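Local structure of putative thiosugar synthase (Amycolatopsis orientalis, 4N6F) at residues A97-L111 with A128-F142. The protein probably forms a 2-thiosugar phosphate on a TIM-barrel scaffold related to thiazole synthase, and binds a sugar phosphate covalently. Numbering follows the deposited sequence.
Sequences ARILRDSLGIEILKL and AARELRAEGMELLPF. With F6R (fructose -6-phosphate), chain F.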
ATOM      1  N   ALA A  97      12.169 -19.139  27.351  1.00 41.42           N
ATOM      2  CA  ALA A  97      10.739 -19.425  27.281  1.00 41.64           C
ATOM      3  C   ALA A  97      10.196 -20.023  28.571  1.00 42.50           C
ATOM      4  O   ALA A  97       9.107 -19.653  29.012  1.00 42.02           O
ATOM      5  CB  ALA A  97      10.456 -20.362  26.116  1.00 41.76           C
ATOM      6  N   ARG A  98      10.935 -20.966  29.159  1.00 45.24           N
ATOM      7  CA  ARG A  98      10.518 -21.584  30.429  1.00 49.04           C
ATOM      8  C   ARG A  98      10.505 -20.584  31.586  1.00 47.82           C
ATOM      9  O   ARG A  98       9.593 -20.608  32.412  1.00 47.66           O
ATOM     10  CB  ARG A  98      11.397 -22.787  30.807  1.00 51.55           C
ATOM     11  CG  ARG A  98      10.929 -24.126  30.249  1.00 54.29           C
ATOM     12  CD  ARG A  98      11.881 -24.674  29.198  1.00 56.07           C
ATOM     13  NE  ARG A  98      11.497 -26.013  28.757  1.00 58.21           N
ATOM     14  CZ  ARG A  98      12.304 -26.880  28.143  1.00 59.91           C
ATOM     15  NH1 ARG A  98      13.573 -26.573  27.896  1.00 60.18           N
ATOM     16  NH2 ARG A  98      11.840 -28.072  27.781  1.00 61.18           N
ATOM     17  N   ILE A  99      11.515 -19.717  31.647  1.00 49.66           N
ATOM     18  CA  ILE A  99      11.566 -18.674  32.682  1.00 51.06           C
ATOM     19  C   ILE A  99      10.415 -17.689  32.502  1.00 49.71           C
ATOM     20  O   ILE A  99       9.731 -17.346  33.465  1.00 49.97           O
ATOM     21  CB  ILE A  99      12.928 -17.926  32.707  1.00 51.95           C
ATOM     22  CG1 ILE A  99      13.939 -18.681  33.587  1.00 53.31           C
ATOM     23  CG2 ILE A  99      12.772 -16.508  33.257  1.00 51.91           C
ATOM     24  CD1 ILE A  99      14.550 -19.917  32.957  1.00 53.15           C
ATOM     25  N   LEU A 100      10.214 -17.243  31.265  1.00 48.73           N
ATOM     26  CA  LEU A 100       9.102 -16.362  30.919  1.00 49.68           C
ATOM     27  C   LEU A 100       7.762 -16.864  31.466  1.00 50.28           C
ATOM     28  O   LEU A 100       6.983 -16.097  32.031  1.00 49.02           O
ATOM     29  CB  LEU A 100       9.005 -16.234  29.400  1.00 52.49           C
ATOM     30  CG  LEU A 100       7.695 -15.650  28.864  1.00 55.26           C
ATOM     31  CD1 LEU A 100       7.656 -14.150  29.121  1.00 57.00           C
ATOM     32  CD2 LEU A 100       7.531 -15.967  27.386  1.00 56.19           C
ATOM     33  N   ARG A 101       7.492 -18.150  31.262  1.00 51.69           N
ATOM     34  CA  ARG A 101       6.249 -18.768  31.715  1.00 54.94           C
ATOM     35  C   ARG A 101       6.190 -18.845  33.240  1.00 53.82           C
ATOM     36  O   ARG A 101       5.194 -18.469  33.843  1.00 52.40           O
ATOM     37  CB  ARG A 101       6.112 -20.173  31.111  1.00 56.95           C
ATOM     38  CG  ARG A 101       4.867 -20.943  31.535  1.00 60.93           C
ATOM     39  CD  ARG A 101       4.941 -22.383  31.055  1.00 63.93           C
ATOM     40  NE  ARG A 101       6.127 -23.060  31.596  1.00 68.64           N
ATOM     41  CZ  ARG A 101       6.828 -24.011  30.974  1.00 70.03           C
ATOM     42  NH1 ARG A 101       6.489 -24.436  29.759  1.00 70.52           N
ATOM     43  NH2 ARG A 101       7.893 -24.539  31.572  1.00 70.97           N
ATOM     44  N   ASP A 102       7.265 -19.332  33.851  1.00 56.52           N
ATOM     45  CA  ASP A 102       7.318 -19.518  35.307  1.00 59.81           C
ATOM     46  C   ASP A 102       7.333 -18.189  36.068  1.00 59.59           C
ATOM     47  O   ASP A 102       6.647 -18.047  37.074  1.00 60.89           O
ATOM     48  CB  ASP A 102       8.543 -20.358  35.695  1.00 61.58           C
ATOM     49  CG  ASP A 102       8.522 -21.753  35.079  1.00 64.29           C
ATOM     50  OD1 ASP A 102       7.422 -22.271  34.780  1.00 66.68           O
ATOM     51  OD2 ASP A 102       9.612 -22.333  34.891  1.00 65.23           O
ATOM     52  N   SER A 103       8.101 -17.220  35.580  1.00 59.58           N
ATOM     53  CA  SER A 103       8.236 -15.925  36.250  1.00 58.66           C
ATOM     54  C   SER A 103       7.040 -14.993  36.021  1.00 57.42           C
ATOM     55  O   SER A 103       6.637 -14.276  36.934  1.00 54.16           O
ATOM     56  CB  SER A 103       9.535 -15.224  35.822  1.00 60.88           C
ATOM     57  OG  SER A 103       9.471 -14.780  34.476  1.00 62.05           O
ATOM     58  N   LEU A 104       6.473 -15.005  34.812  1.00 56.09           N
ATOM     59  CA  LEU A 104       5.386 -14.079  34.463  1.00 53.56           C
ATOM     60  C   LEU A 104       4.023 -14.714  34.223  1.00 50.72           C
ATOM     61  O   LEU A 104       3.032 -13.995  34.111  1.00 46.97           O
ATOM     62  CB  LEU A 104       5.750 -13.295  33.203  1.00 55.88           C
ATOM     63  CG  LEU A 104       6.956 -12.368  33.249  1.00 57.57           C
ATOM     64  CD1 LEU A 104       7.081 -11.666  31.902  1.00 56.47           C
ATOM     65  CD2 LEU A 104       6.821 -11.362  34.383  1.00 58.15           C
ATOM     66  N   GLY A 105       3.966 -16.038  34.095  1.00 48.24           N
ATOM     67  CA  GLY A 105       2.720 -16.700  33.700  1.00 48.29           C
ATOM     68  C   GLY A 105       2.270 -16.352  32.285  1.00 45.52           C
ATOM     69  O   GLY A 105       1.082 -16.395  31.983  1.00 44.19           O
ATOM     70  N   ILE A 106       3.220 -15.990  31.425  1.00 44.06           N
ATOM     71  CA  ILE A 106       2.939 -15.729  30.012  1.00 43.24           C
ATOM     72  C   ILE A 106       3.248 -16.990  29.210  1.00 39.74           C
ATOM     73  O   ILE A 106       4.357 -17.522  29.278  1.00 39.04           O
ATOM     74  CB  ILE A 106       3.766 -14.542  29.485  1.00 43.20           C
ATOM     75  CG1 ILE A 106       3.177 -13.234  30.022  1.00 43.99           C
ATOM     76  CG2 ILE A 106       3.777 -14.512  27.962  1.00 42.73           C
ATOM     77  CD1 ILE A 106       4.077 -12.033  29.831  1.00 44.95           C
ATOM     78  N   GLU A 107       2.260 -17.456  28.452  1.00 38.69           N
ATOM     79  CA  GLU A 107       2.376 -18.697  27.679  1.00 39.58           C
ATOM     80  C   GLU A 107       2.445 -18.475  26.163  1.00 35.14           C
ATOM     81  O   GLU A 107       2.660 -19.420  25.418  1.00 36.86           O
ATOM     82  CB  GLU A 107       1.221 -19.653  28.035  1.00 45.93           C
ATOM     83  CG  GLU A 107       1.511 -20.516  29.268  1.00 52.86           C
ATOM     84  CD  GLU A 107       0.265 -21.118  29.913  1.00 59.08           C
ATOM     85  OE1 GLU A 107      -0.719 -20.379  30.156  1.00 64.87           O
ATOM     86  OE2 GLU A 107       0.276 -22.335  30.202  1.00 63.07           O
ATOM     87  N   ILE A 108       2.268 -17.241  25.702  1.00 29.51           N
ATOM     88  CA  ILE A 108       2.384 -16.945  24.276  1.00 26.95           C
ATOM     89  C   ILE A 108       3.764 -16.374  23.983  1.00 26.06           C
ATOM     90  O   ILE A 108       4.198 -15.414  24.636  1.00 24.11           O
ATOM     91  CB  ILE A 108       1.324 -15.941  23.812  1.00 26.78           C
ATOM     92  CG1 ILE A 108      -0.071 -16.428  24.187  1.00 26.54           C
ATOM     93  CG2 ILE A 108       1.423 -15.722  22.304  1.00 26.65           C
ATOM     94  CD1 ILE A 108      -1.112 -15.335  24.100  1.00 26.86           C
ATOM     95  N   LEU A 109       4.416 -16.929  22.964  1.00 24.80           N
ATOM     96  CA  LEU A 109       5.830 -16.713  22.736  1.00 25.21           C
ATOM     97  C   LEU A 109       6.201 -16.397  21.294  1.00 24.93           C
ATOM     98  O   LEU A 109       5.883 -17.156  20.365  1.00 25.02           O
ATOM     99  CB  LEU A 109       6.605 -17.956  23.177  1.00 26.12           C
ATOM    100  CG  LEU A 109       8.135 -17.836  23.129  1.00 27.62           C
ATOM    101  CD1 LEU A 109       8.634 -16.954  24.274  1.00 28.04           C
ATOM    102  CD2 LEU A 109       8.784 -19.210  23.189  1.00 28.03           C
ATOM    103  N   LYS A 110       6.897 -15.276  21.124  1.00 24.47           N
ATOM    104  CA  LYS A 110       7.557 -14.935  19.874  1.00 25.54           C
ATOM    105  C   LYS A 110       8.840 -15.717  19.880  1.00 25.99           C
ATOM    106  O   LYS A 110       9.766 -15.400  20.614  1.00 26.25           O
ATOM    107  CB  LYS A 110       7.740 -13.415  19.800  1.00 26.03           C
ATOM    108  CG  LYS A 110       8.566 -12.911  18.639  1.00 26.69           C
ATOM    109  CD  LYS A 110       8.632 -11.388  18.659  1.00 28.51           C
ATOM    110  CE  LYS A 110       9.434 -10.801  17.498  1.00 30.38           C
ATOM    111  NZ  LYS A 110      10.873 -10.905  17.793  1.00 32.63           N
ATOM    112  N   LEU A 111       8.876 -16.793  19.103  1.00 26.60           N
ATOM    113  CA  LEU A 111       9.989 -17.733  19.142  1.00 26.13           C
ATOM    114  C   LEU A 111      10.956 -17.436  18.022  1.00 27.54           C
ATOM    115  O   LEU A 111      10.591 -17.481  16.838  1.00 28.10           O
ATOM    116  CB  LEU A 111       9.475 -19.165  19.021  1.00 26.93           C
ATOM    117  CG  LEU A 111      10.527 -20.272  18.930  1.00 27.06           C
ATOM    118  CD1 LEU A 111      11.374 -20.336  20.192  1.00 26.32           C
ATOM    119  CD2 LEU A 111       9.840 -21.601  18.670  1.00 27.28           C
ATOM    120  N   ALA A 128      12.981 -26.612  18.600  1.00 28.72           N
ATOM    121  CA  ALA A 128      12.562 -25.792  19.746  1.00 29.53           C
ATOM    122  C   ALA A 128      11.034 -25.743  19.849  1.00 29.05           C
ATOM    123  O   ALA A 128      10.468 -25.866  20.942  1.00 29.14           O
ATOM    124  CB  ALA A 128      13.134 -24.386  19.635  1.00 29.43           C
ATOM    125  N   ALA A 129      10.368 -25.601  18.706  1.00 29.25           N
ATOM    126  CA  ALA A 129       8.903 -25.510  18.694  1.00 30.35           C
ATOM    127  C   ALA A 129       8.260 -26.761  19.269  1.00 29.85           C
ATOM    128  O   ALA A 129       7.405 -26.676  20.147  1.00 29.90           O
ATOM    129  CB  ALA A 129       8.392 -25.236  17.284  1.00 30.94           C
ATOM    130  N   ARG A 130       8.680 -27.929  18.789  1.00 32.68           N
ATOM    131  CA  ARG A 130       8.148 -29.211  19.296  1.00 33.91           C
ATOM    132  C   ARG A 130       8.353 -29.379  20.799  1.00 34.51           C
ATOM    133  O   ARG A 130       7.456 -29.821  21.514  1.00 34.28           O
ATOM    134  CB  ARG A 130       8.790 -30.388  18.559  1.00 36.17           C
ATOM    135  CG  ARG A 130       8.267 -30.575  17.147  1.00 38.39           C
ATOM    136  CD  ARG A 130       9.088 -31.593  16.374  1.00 41.81           C
ATOM    137  NE  ARG A 130       8.532 -31.815  15.039  1.00 45.30           N
ATOM    138  CZ  ARG A 130       9.201 -32.303  13.993  1.00 47.53           C
ATOM    139  NH1 ARG A 130      10.486 -32.643  14.090  1.00 49.91           N
ATOM    140  NH2 ARG A 130       8.575 -32.453  12.832  1.00 47.67           N
ATOM    141  N   GLU A 131       9.528 -29.005  21.285  1.00 36.52           N
ATOM    142  CA  GLU A 131       9.807 -29.123  22.718  1.00 38.23           C
ATOM    143  C   GLU A 131       8.917 -28.180  23.531  1.00 35.45           C
ATOM    144  O   GLU A 131       8.363 -28.576  24.559  1.00 35.10           O
ATOM    145  CB  GLU A 131      11.278 -28.844  22.991  1.00 41.89           C
ATOM    146  CG  GLU A 131      11.786 -29.423  24.295  1.00 46.75           C
ATOM    147  CD  GLU A 131      13.295 -29.302  24.417  1.00 50.61           C
ATOM    148  OE1 GLU A 131      13.753 -28.730  25.429  1.00 55.10           O
ATOM    149  OE2 GLU A 131      14.015 -29.759  23.495  1.00 49.78           O
ATOM    150  N   LEU A 132       8.765 -26.937  23.070  1.00 33.92           N
ATOM    151  CA  LEU A 132       7.891 -25.985  23.775  1.00 32.27           C
ATOM    152  C   LEU A 132       6.410 -26.319  23.649  1.00 31.61           C
ATOM    153  O   LEU A 132       5.648 -26.072  24.580  1.00 31.06           O
ATOM    154  CB  LEU A 132       8.173 -24.553  23.331  1.00 32.38           C
ATOM    155  CG  LEU A 132       9.543 -24.039  23.795  1.00 32.43           C
ATOM    156  CD1 LEU A 132       9.852 -22.671  23.220  1.00 32.11           C
ATOM    157  CD2 LEU A 132       9.643 -23.999  25.314  1.00 32.76           C
ATOM    158  N   ARG A 133       6.007 -26.900  22.517  1.00 32.60           N
ATOM    159  CA  ARG A 133       4.614 -27.342  22.325  1.00 32.50           C
ATOM    160  C   ARG A 133       4.237 -28.486  23.260  1.00 35.89           C
ATOM    161  O   ARG A 133       3.093 -28.552  23.728  1.00 34.94           O
ATOM    162  CB  ARG A 133       4.354 -27.764  20.870  1.00 31.70           C
ATOM    163  CG  ARG A 133       4.156 -26.600  19.898  1.00 30.68           C
ATOM    164  CD  ARG A 133       2.935 -25.766  20.240  1.00 29.36           C
ATOM    165  NE  ARG A 133       1.725 -26.580  20.262  1.00 29.76           N
ATOM    166  CZ  ARG A 133       0.639 -26.347  21.002  1.00 30.61           C
ATOM    167  NH1 ARG A 133      -0.403 -27.171  20.922  1.00 29.58           N
ATOM    168  NH2 ARG A 133       0.581 -25.309  21.829  1.00 31.67           N
ATOM    169  N   ALA A 134       5.190 -29.379  23.541  1.00 37.90           N
ATOM    170  CA  ALA A 134       4.959 -30.483  24.495  1.00 41.10           C
ATOM    171  C   ALA A 134       4.617 -29.964  25.887  1.00 41.76           C
ATOM    172  O   ALA A 134       3.912 -30.624  26.643  1.00 43.59           O
ATOM    173  CB  ALA A 134       6.171 -31.403  24.565  1.00 41.70           C
ATOM    174  N   GLU A 135       5.109 -28.775  26.216  1.00 43.32           N
ATOM    175  CA  GLU A 135       4.768 -28.121  27.484  1.00 44.77           C
ATOM    176  C   GLU A 135       3.572 -27.158  27.412  1.00 42.12           C
ATOM    177  O   GLU A 135       3.334 -26.399  28.344  1.00 39.37           O
ATOM    178  CB  GLU A 135       5.974 -27.366  28.004  1.00 46.62           C
ATOM    179  CG  GLU A 135       7.175 -28.255  28.244  1.00 50.13           C
ATOM    180  CD  GLU A 135       8.394 -27.451  28.607  1.00 53.06           C
ATOM    181  OE1 GLU A 135       9.501 -27.836  28.186  1.00 58.61           O
ATOM    182  OE2 GLU A 135       8.248 -26.423  29.299  1.00 53.92           O
ATOM    183  N   GLY A 136       2.825 -27.185  26.315  1.00 42.17           N
ATOM    184  CA  GLY A 136       1.640 -26.334  26.180  1.00 42.39           C
ATOM    185  C   GLY A 136       1.881 -24.846  25.951  1.00 40.33           C
ATOM    186  O   GLY A 136       0.965 -24.042  26.128  1.00 44.94           O
ATOM    187  N   MET A 137       3.088 -24.459  25.552  1.00 37.02           N
ATOM    188  CA  MET A 137       3.317 -23.070  25.149  1.00 36.69           C
ATOM    189  C   MET A 137       2.675 -22.792  23.784  1.00 32.74           C
ATOM    190  O   MET A 137       2.598 -23.672  22.921  1.00 30.07           O
ATOM    191  CB  MET A 137       4.805 -22.740  25.107  1.00 39.20           C
ATOM    192  CG  MET A 137       5.463 -22.732  26.474  1.00 44.65           C
ATOM    193  SD  MET A 137       6.782 -21.513  26.607  1.00 51.10           S
ATOM    194  CE  MET A 137       5.825 -20.045  26.966  1.00 49.83           C
ATOM    195  N   GLU A 138       2.220 -21.560  23.602  1.00 30.29           N
ATOM    196  CA  GLU A 138       1.627 -21.125  22.344  1.00 28.02           C
ATOM    197  C   GLU A 138       2.678 -20.337  21.583  1.00 26.78           C
ATOM    198  O   GLU A 138       3.247 -19.392  22.121  1.00 27.09           O
ATOM    199  CB  GLU A 138       0.383 -20.288  22.616  1.00 28.75           C
ATOM    200  CG  GLU A 138      -0.780 -21.080  23.227  1.00 29.14           C
ATOM    201  CD  GLU A 138      -1.595 -21.884  22.209  1.00 31.70           C
ATOM    202  OE1 GLU A 138      -2.473 -22.657  22.653  1.00 34.87           O
ATOM    203  OE2 GLU A 138      -1.398 -21.746  20.973  1.00 31.82           O
ATOM    204  N   LEU A 139       2.939 -20.719  20.331  1.00 25.33           N
ATOM    205  CA  LEU A 139       4.140 -20.275  19.629  1.00 24.30           C
ATOM    206  C   LEU A 139       3.880 -19.549  18.332  1.00 23.44           C
ATOM    207  O   LEU A 139       3.026 -19.950  17.548  1.00 23.15           O
ATOM    208  CB  LEU A 139       5.057 -21.464  19.330  1.00 25.27           C
ATOM    209  CG  LEU A 139       5.469 -22.313  20.527  1.00 25.78           C
ATOM    210  CD1 LEU A 139       6.332 -23.456  20.034  1.00 26.88           C
ATOM    211  CD2 LEU A 139       6.223 -21.497  21.568  1.00 26.33           C
ATOM    212  N   LEU A 140       4.659 -18.485  18.126  1.00 22.72           N
ATOM    213  CA  LEU A 140       4.757 -17.772  16.872  1.00 22.31           C
ATOM    214  C   LEU A 140       6.232 -17.786  16.445  1.00 22.41           C
ATOM    215  O   LEU A 140       6.992 -16.853  16.759  1.00 21.18           O
ATOM    216  CB  LEU A 140       4.239 -16.340  17.021  1.00 22.64           C
ATOM    217  CG  LEU A 140       2.729 -16.165  17.250  1.00 23.18           C
ATOM    218  CD1 LEU A 140       2.349 -16.284  18.710  1.00 23.68           C
ATOM    219  CD2 LEU A 140       2.268 -14.812  16.736  1.00 24.04           C
ATOM    220  N   PRO A 141       6.644 -18.857  15.740  1.00 22.92           N
ATOM    221  CA  PRO A 141       8.012 -18.986  15.255  1.00 23.21           C
ATOM    222  C   PRO A 141       8.291 -18.199  13.980  1.00 23.81           C
ATOM    223  O   PRO A 141       7.377 -17.905  13.212  1.00 24.70           O
ATOM    224  CB  PRO A 141       8.170 -20.493  15.019  1.00 23.63           C
ATOM    225  CG  PRO A 141       6.787 -21.020  14.847  1.00 23.94           C
ATOM    226  CD  PRO A 141       5.841 -20.075  15.499  1.00 23.22           C
ATOM    227  N   PHE A 142       9.564 -17.876  13.777  1.00 23.87           N
ATOM    228  CA  PHE A 142      10.046 -17.124  12.622  1.00 24.38           C
ATOM    229  C   PHE A 142      10.844 -18.094  11.761  1.00 25.32           C
ATOM    230  O   PHE A 142      11.731 -18.793  12.272  1.00 25.78           O
ATOM    231  CB  PHE A 142      10.940 -15.985  13.123  1.00 24.60           C
ATOM    232  CG  PHE A 142      11.286 -14.935  12.093  1.00 24.36           C
ATOM    233  CD1 PHE A 142      10.470 -14.667  11.008  1.00 25.15           C
ATOM    234  CD2 PHE A 142      12.419 -14.162  12.266  1.00 24.79           C
ATOM    235  CE1 PHE A 142      10.807 -13.680  10.091  1.00 25.95           C
ATOM    236  CE2 PHE A 142      12.767 -13.175  11.351  1.00 25.68           C
ATOM    237  CZ  PHE A 142      11.958 -12.930  10.262  1.00 25.71           C
TER
HETATM  238  C1  F6R F 304      11.765 -10.670  16.626  1.00 34.09           C
HETATM  239  C2  F6R F 304      12.011  -9.202  16.413  1.00 36.57           C
HETATM  240  C3  F6R F 304      13.023  -8.686  15.420  1.00 35.05           C
HETATM  241  C4  F6R F 304      12.424  -8.815  14.018  1.00 32.46           C
HETATM  242  C5  F6R F 304      13.190  -7.969  12.997  1.00 30.85           C
HETATM  243  C6  F6R F 304      12.329  -7.655  11.790  1.00 29.00           C
HETATM  244  O2  F6R F 304      11.332  -8.374  17.024  1.00 41.14           O
HETATM  245  O3  F6R F 304      14.292  -9.345  15.474  1.00 32.63           O
HETATM  246  O4  F6R F 304      12.470 -10.190  13.606  1.00 32.15           O
HETATM  247  O5  F6R F 304      13.628  -6.736  13.564  1.00 28.86           O
HETATM  248  O6  F6R F 304      13.143  -7.012  10.816  1.00 28.59           O
HETATM  249  P   F6R F 304      13.141  -5.437  10.573  1.00 27.31           P
HETATM  250  O1P F6R F 304      13.931  -4.909  11.733  1.00 25.96           O
HETATM  251  O2P F6R F 304      11.704  -4.990  10.574  1.00 29.47           O
HETATM  252  O3P F6R F 304      13.767  -5.351   9.210  1.00 26.98           O
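Strands 108-111 and 138-142 run parallel, the axes of the two strand segments approaching to 4.6 Å, and exemplify how neighbouring units of a TIM barrel are joined. Glu138 N donates to Glu107 O, Leu109 N to Glu138 O, Leu140 N to Leu109 O and Leu111 N to Leu140 O. Outside the strands, helices 97-104 and 128-134 lie side by side at 26°. Leu109, Leu111, Leu139 and Pro141 share the outer face of the sheet; the first two meet helix 128-134 directly. Leu132 CD1 packs 3.6 Å from Leu109 CD2 and also meets Ala97 CB, while Leu111 CD2 rests on Ala129. With its chain bent twice (chi2 -146°, chi3 83°), Met137 lays its sulfur against Ala97 and brings CE 3.6 Å from Glu107 O. Charges close the outer seam. The Glu135 carboxylate, nearly coplanar with the Arg98 guanidinium, takes Arg98 NE on the syn lone pair of OE1 at 2.8 Å; its OE2 receives both NH1 (2.7 Å) and NH2 (3.0 Å) of Arg101. Glu131 OE1 adds a salt bridge to Arg98 NH2 through its anti lone pair, tilted out of the guanidinium plane. On the inner face, Lys110, straight to CE and bent at its last torsion, carries a covalent bond from NZ to C1 of fructose-6-phosphate. The contact spans the beta-alpha-beta crossover formed by strand 108-111, helix 122-134 and strand 138-143; strand 79-83 adjoins Ile108 and Lys110, strand 161-164 Phe142, and helix 147-156 packs on Ala129 and Pro141.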